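Local coordinates for hypothetical protein (Parabacteroides merdae, PDB 4OO3) that is probably an NAD(P)-dependent oxidoreductase, with a nucleotide-binding Rossmann-fold domain joined to a C-terminal domain of the putative oxidoreductase family, at residues K54-Q57 with G58-T61; K101-Y104 with I105-T108. All coordinates share one frame; numbering follows the deposited sequence.

Contact 1 of 2, residues K54-Q57 with G58-T61; sequences KRIQ and GFNT
Phe59 lays one face of its ring over the carbonyl oxygen of Arg55, with Arg55 O 3.3 Å above the ring plane and over its centre. The same oxygen accepts the backbone N-H of Phe59, at 3.1 Å from Phe59 N, and so meets both the amide and the ring of one residue. With CG anti to its own carbonyl carbon (chi1 -56°), the phenyl group is swung back along the helix, and Ile56 CD1 lies 4.4 Å from Phe59 CD2, a loose apolar approach. Ala25 of helix 22-26 touches both apolar side chains.

On another side of the helix, Gln57 stretches its CG away from the backbone N (chi1 -172°) and then bends at chi2, which turns the amide toward the next turn. There Gln57 OE1 takes a weak hydrogen bond of 3.4 Å from Asn60 ND2, the two amide planes standing 80° apart. Thr61 OG1 sits between its backbone N and carbonyl carbon and gives a 2.8 Å hydrogen bond to Gln57 O, whereas the bond from Thr61 N to that oxygen is weak. The hydroxyl thus probably supplements a poorly directed amide. Asn60 OD1 is hydrogen-bonded to Thr67 OG1 and Asn60 ND2 to Trp69 O, so both ends of this amide are engaged beyond the helix and the link to Gln57 is a minor, weak addition.

Contact 2 of 2, residues K101-Y104 with I105-T108; sequences KTEY and IKKT
Tyr104 O is gripped twice by Thr108, whose OG1 hydroxyl donates to it over 2.8 Å and whose backbone N lies 3.1 Å away. The donors reach the carbonyl from opposite faces of its plane, the hydroxyl well above it. Thr108 can do this because OG1 points back down the helix, anti to its own carbonyl carbon (chi1 -58°). A valine here would lack the hydroxyl, which would probably leave Tyr104 O with only the backbone N-H of that residue in place of two donors.

The stems of Lys101 and Ile105 run alongside each other in the same direction, Lys101 CG 3.7 Å from Ile105 CD1. Beyond this apolar stem the lysine chain bends, and NZ bonds to Gln94 and Ser117. Glu103, bent at chi2, brings OE2 to 3.5 Å from Lys107 CG, touching the aliphatic part of that lysine; its nearer charge is Lys106 NZ, at 4.4 Å too far for a salt bridge. Tyr104 OH is hydrogen-bonded to Tyr79 OH and Asp18 OD2. A helix whose Ile105 and Thr108 pack on Val115, and which joins strands 91-94 and 114-117, is the crossover helix of a beta-alpha-beta unit, as in Rossmann folds.

Overall arrangement
Contact 1 and contact 2 each lie within a single helix of the Rossmann-fold domain, and contact 1 is complete before contact 2 begins along the chain. Helix 47-61, holding contact 1, connects strands 38-43 and 70-75; helix 98-110, holding contact 2, connects strands 91-94 and 114-117. All four strands belong to the same six-stranded parallel sheet, in which 14-17 separates the two pairs. The contact centres are about 27 Å apart and their nearest atoms about 13 Å, so they do not touch and are related through the shared sheet. Contact 2 is the more buried. Together they belong to two crossovers of the domain that, as in related oxidoreductases, probably binds the dinucleotide.

Contact 1 of 2, residues K54-Q57 with G58-T61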
loop_
_atom_site.group_PDB
_atom_site.type_symbol
_atom_site.label_atom_id
_atom_site.label_comp_id
_atom_site.label_asym_id
_atom_site.label_seq_id
_atom_site.Cartn_x
_atom_site.Cartn_y
_atom_site.Cartn_z
ATOM N N LYS A 54 13.230 -16.802 9.876
ATOM C CA LYS A 54 12.892 -16.611 11.306
ATOM C C LYS A 54 11.413 -16.320 11.527
ATOM O O LYS A 54 10.797 -16.872 12.432
ATOM C CB LYS A 54 13.685 -15.457 11.915
ATOM C CG LYS A 54 15.104 -15.795 12.333
ATOM C CD LYS A 54 15.547 -14.872 13.462
ATOM C CE LYS A 54 17.058 -14.819 13.602
ATOM N NZ LYS A 54 17.667 -13.924 12.579
ATOM N N ARG A 55 10.853 -15.438 10.706
ATOM C CA ARG A 55 9.454 -15.052 10.839
ATOM C C ARG A 55 8.536 -16.236 10.614
ATOM O O ARG A 55 7.593 -16.445 11.373
ATOM C CB ARG A 55 9.105 -13.942 9.856
ATOM C CG ARG A 55 9.764 -12.617 10.184
ATOM C CD ARG A 55 9.681 -11.650 9.023
ATOM N NE ARG A 55 10.561 -10.510 9.263
ATOM C CZ ARG A 55 11.424 -9.996 8.390
ATOM N NH1 ARG A 55 11.538 -10.466 7.147
ATOM N NH2 ARG A 55 12.173 -8.968 8.765
ATOM N N ILE A 56 8.823 -17.017 9.576
ATOM C CA ILE A 56 8.034 -18.217 9.283
ATOM C C ILE A 56 8.075 -19.214 10.438
ATOM O O ILE A 56 7.052 -19.794 10.799
ATOM C CB ILE A 56 8.528 -18.964 8.030
ATOM C CG1 ILE A 56 8.495 -18.062 6.790
ATOM C CG2 ILE A 56 7.684 -20.217 7.808
ATOM C CD1 ILE A 56 7.130 -17.505 6.434
ATOM N N GLN A 57 9.262 -19.428 10.997
ATOM C CA GLN A 57 9.418 -20.400 12.064
ATOM C C GLN A 57 8.744 -19.911 13.349
ATOM O O GLN A 57 8.259 -20.727 14.139
ATOM C CB GLN A 57 10.898 -20.719 12.300
ATOM C CG GLN A 57 11.147 -21.876 13.261
ATOM C CD GLN A 57 10.607 -23.212 12.758
ATOM O OE1 GLN A 57 10.255 -23.356 11.584
ATOM N NE2 GLN A 57 10.547 -24.195 13.647
ATOM N N GLY A 58 8.712 -18.591 13.553
ATOM C CA GLY A 58 7.915 -17.991 14.627
ATOM C C GLY A 58 6.430 -18.309 14.493
ATOM O O GLY A 58 5.760 -18.619 15.482
ATOM N N PHE A 59 5.914 -18.247 13.267
ATOM C CA PHE A 59 4.537 -18.664 13.009
ATOM C C PHE A 59 4.330 -20.156 13.322
ATOM O O PHE A 59 3.288 -20.542 13.844
ATOM C CB PHE A 59 4.122 -18.384 11.554
ATOM C CG PHE A 59 4.273 -16.942 11.116
ATOM C CD1 PHE A 59 4.212 -15.884 12.028
ATOM C CD2 PHE A 59 4.438 -16.643 9.769
ATOM C CE1 PHE A 59 4.343 -14.569 11.599
ATOM C CE2 PHE A 59 4.561 -15.332 9.339
ATOM C CZ PHE A 59 4.510 -14.294 10.252
ATOM N N ASN A 60 5.318 -20.985 13.000
ATOM C CA ASN A 60 5.231 -22.436 13.233
ATOM C C ASN A 60 5.315 -22.835 14.708
ATOM O O ASN A 60 4.890 -23.924 15.070
ATOM C CB ASN A 60 6.348 -23.188 12.485
ATOM C CG ASN A 60 6.125 -23.273 10.984
ATOM O OD1 ASN A 60 5.101 -22.847 10.446
ATOM N ND2 ASN A 60 7.109 -23.840 10.294
ATOM N N THR A 61 5.887 -21.975 15.544
ATOM C CA THR A 61 6.141 -22.305 16.954
ATOM C C THR A 61 5.292 -21.486 17.928
ATOM O O THR A 61 5.489 -21.573 19.136
ATOM C CB THR A 61 7.624 -22.066 17.308
ATOM O OG1 THR A 61 7.995 -20.736 16.922
ATOM C CG2 THR A 61 8.506 -23.058 16.583
#

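Contact 2 of 2, residues K101-Y104 with I105-T108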
loop_
_atom_site.group_PDB
_atom_site.type_symbol
_atom_site.label_atom_id
_atom_site.label_comp_id
_atom_site.label_asym_id
_atom_site.label_seq_id
_atom_site.Cartn_x
_atom_site.Cartn_y
_atom_site.Cartn_z
ATOM N N LYS A 101 12.527 -5.873 -8.396
ATOM C CA LYS A 101 11.210 -6.511 -8.381
ATOM C C LYS A 101 10.579 -6.714 -9.753
ATOM O O LYS A 101 10.070 -7.792 -10.045
ATOM C CB LYS A 101 10.250 -5.696 -7.520
ATOM C CG LYS A 101 8.846 -6.269 -7.423
ATOM C CD LYS A 101 7.890 -5.280 -6.767
ATOM C CE LYS A 101 8.134 -5.131 -5.277
ATOM N NZ LYS A 101 7.673 -6.324 -4.517
ATOM N N THR A 102 10.577 -5.675 -10.578
ATOM C CA THR A 102 9.803 -5.708 -11.815
ATOM C C THR A 102 10.362 -6.760 -12.786
ATOM O O THR A 102 9.600 -7.504 -13.418
ATOM C CB THR A 102 9.721 -4.311 -12.476
ATOM O OG1 THR A 102 9.576 -3.302 -11.463
ATOM C CG2 THR A 102 8.533 -4.239 -13.422
ATOM N N GLU A 103 11.687 -6.846 -12.873
ATOM C CA GLU A 103 12.333 -7.876 -13.697
ATOM C C GLU A 103 11.986 -9.277 -13.183
ATOM O O GLU A 103 11.614 -10.143 -13.969
ATOM C CB GLU A 103 13.851 -7.663 -13.743
ATOM C CG GLU A 103 14.604 -8.571 -14.709
ATOM C CD GLU A 103 14.097 -8.500 -16.147
ATOM O OE1 GLU A 103 13.734 -7.396 -16.620
ATOM O OE2 GLU A 103 14.073 -9.559 -16.810
ATOM N N TYR A 104 12.089 -9.490 -11.873
ATOM C CA TYR A 104 11.642 -10.738 -11.261
ATOM C C TYR A 104 10.223 -11.082 -11.695
ATOM O O TYR A 104 9.934 -12.209 -12.088
ATOM C CB TYR A 104 11.603 -10.631 -9.733
ATOM C CG TYR A 104 12.916 -10.580 -8.982
ATOM C CD1 TYR A 104 14.129 -10.932 -9.575
ATOM C CD2 TYR A 104 12.922 -10.224 -7.636
ATOM C CE1 TYR A 104 15.307 -10.904 -8.845
ATOM C CE2 TYR A 104 14.091 -10.188 -6.907
ATOM C CZ TYR A 104 15.277 -10.529 -7.513
ATOM O OH TYR A 104 16.427 -10.485 -6.761
ATOM N N ILE A 105 9.328 -10.106 -11.580
ATOM C CA ILE A 105 7.923 -10.309 -11.916
ATOM C C ILE A 105 7.748 -10.736 -13.368
ATOM O O ILE A 105 7.007 -11.671 -13.651
ATOM C CB ILE A 105 7.075 -9.050 -11.610
ATOM C CG1 ILE A 105 6.925 -8.880 -10.090
ATOM C CG2 ILE A 105 5.697 -9.149 -12.256
ATOM C CD1 ILE A 105 6.244 -7.598 -9.650
ATOM N N LYS A 106 8.421 -10.057 -14.287
ATOM C CA LYS A 106 8.295 -10.386 -15.704
ATOM C C LYS A 106 8.691 -11.844 -15.999
ATOM O O LYS A 106 7.948 -12.583 -16.648
ATOM C CB LYS A 106 9.136 -9.431 -16.562
ATOM C CG LYS A 106 8.728 -9.437 -18.025
ATOM C CD LYS A 106 9.872 -9.057 -18.943
ATOM C CE LYS A 106 10.859 -10.199 -19.122
ATOM N NZ LYS A 106 11.620 -10.053 -20.395
ATOM N N LYS A 107 9.853 -12.258 -15.504
ATOM C CA LYS A 107 10.375 -13.596 -15.797
ATOM C C LYS A 107 9.518 -14.685 -15.181
ATOM O O LYS A 107 9.399 -15.781 -15.735
ATOM C CB LYS A 107 11.812 -13.739 -15.312
ATOM C CG LYS A 107 12.756 -12.728 -15.937
ATOM C CD LYS A 107 14.177 -13.246 -15.982
ATOM C CE LYS A 107 14.347 -14.220 -17.133
ATOM N NZ LYS A 107 15.687 -14.849 -17.102
ATOM N N THR A 108 8.917 -14.378 -14.036
ATOM C CA THR A 108 8.040 -15.323 -13.365
ATOM C C THR A 108 6.751 -15.536 -14.160
ATOM O O THR A 108 6.294 -16.664 -14.310
ATOM C CB THR A 108 7.721 -14.852 -11.939
ATOM O OG1 THR A 108 8.944 -14.704 -11.206
ATOM C CG2 THR A 108 6.850 -15.848 -11.234
#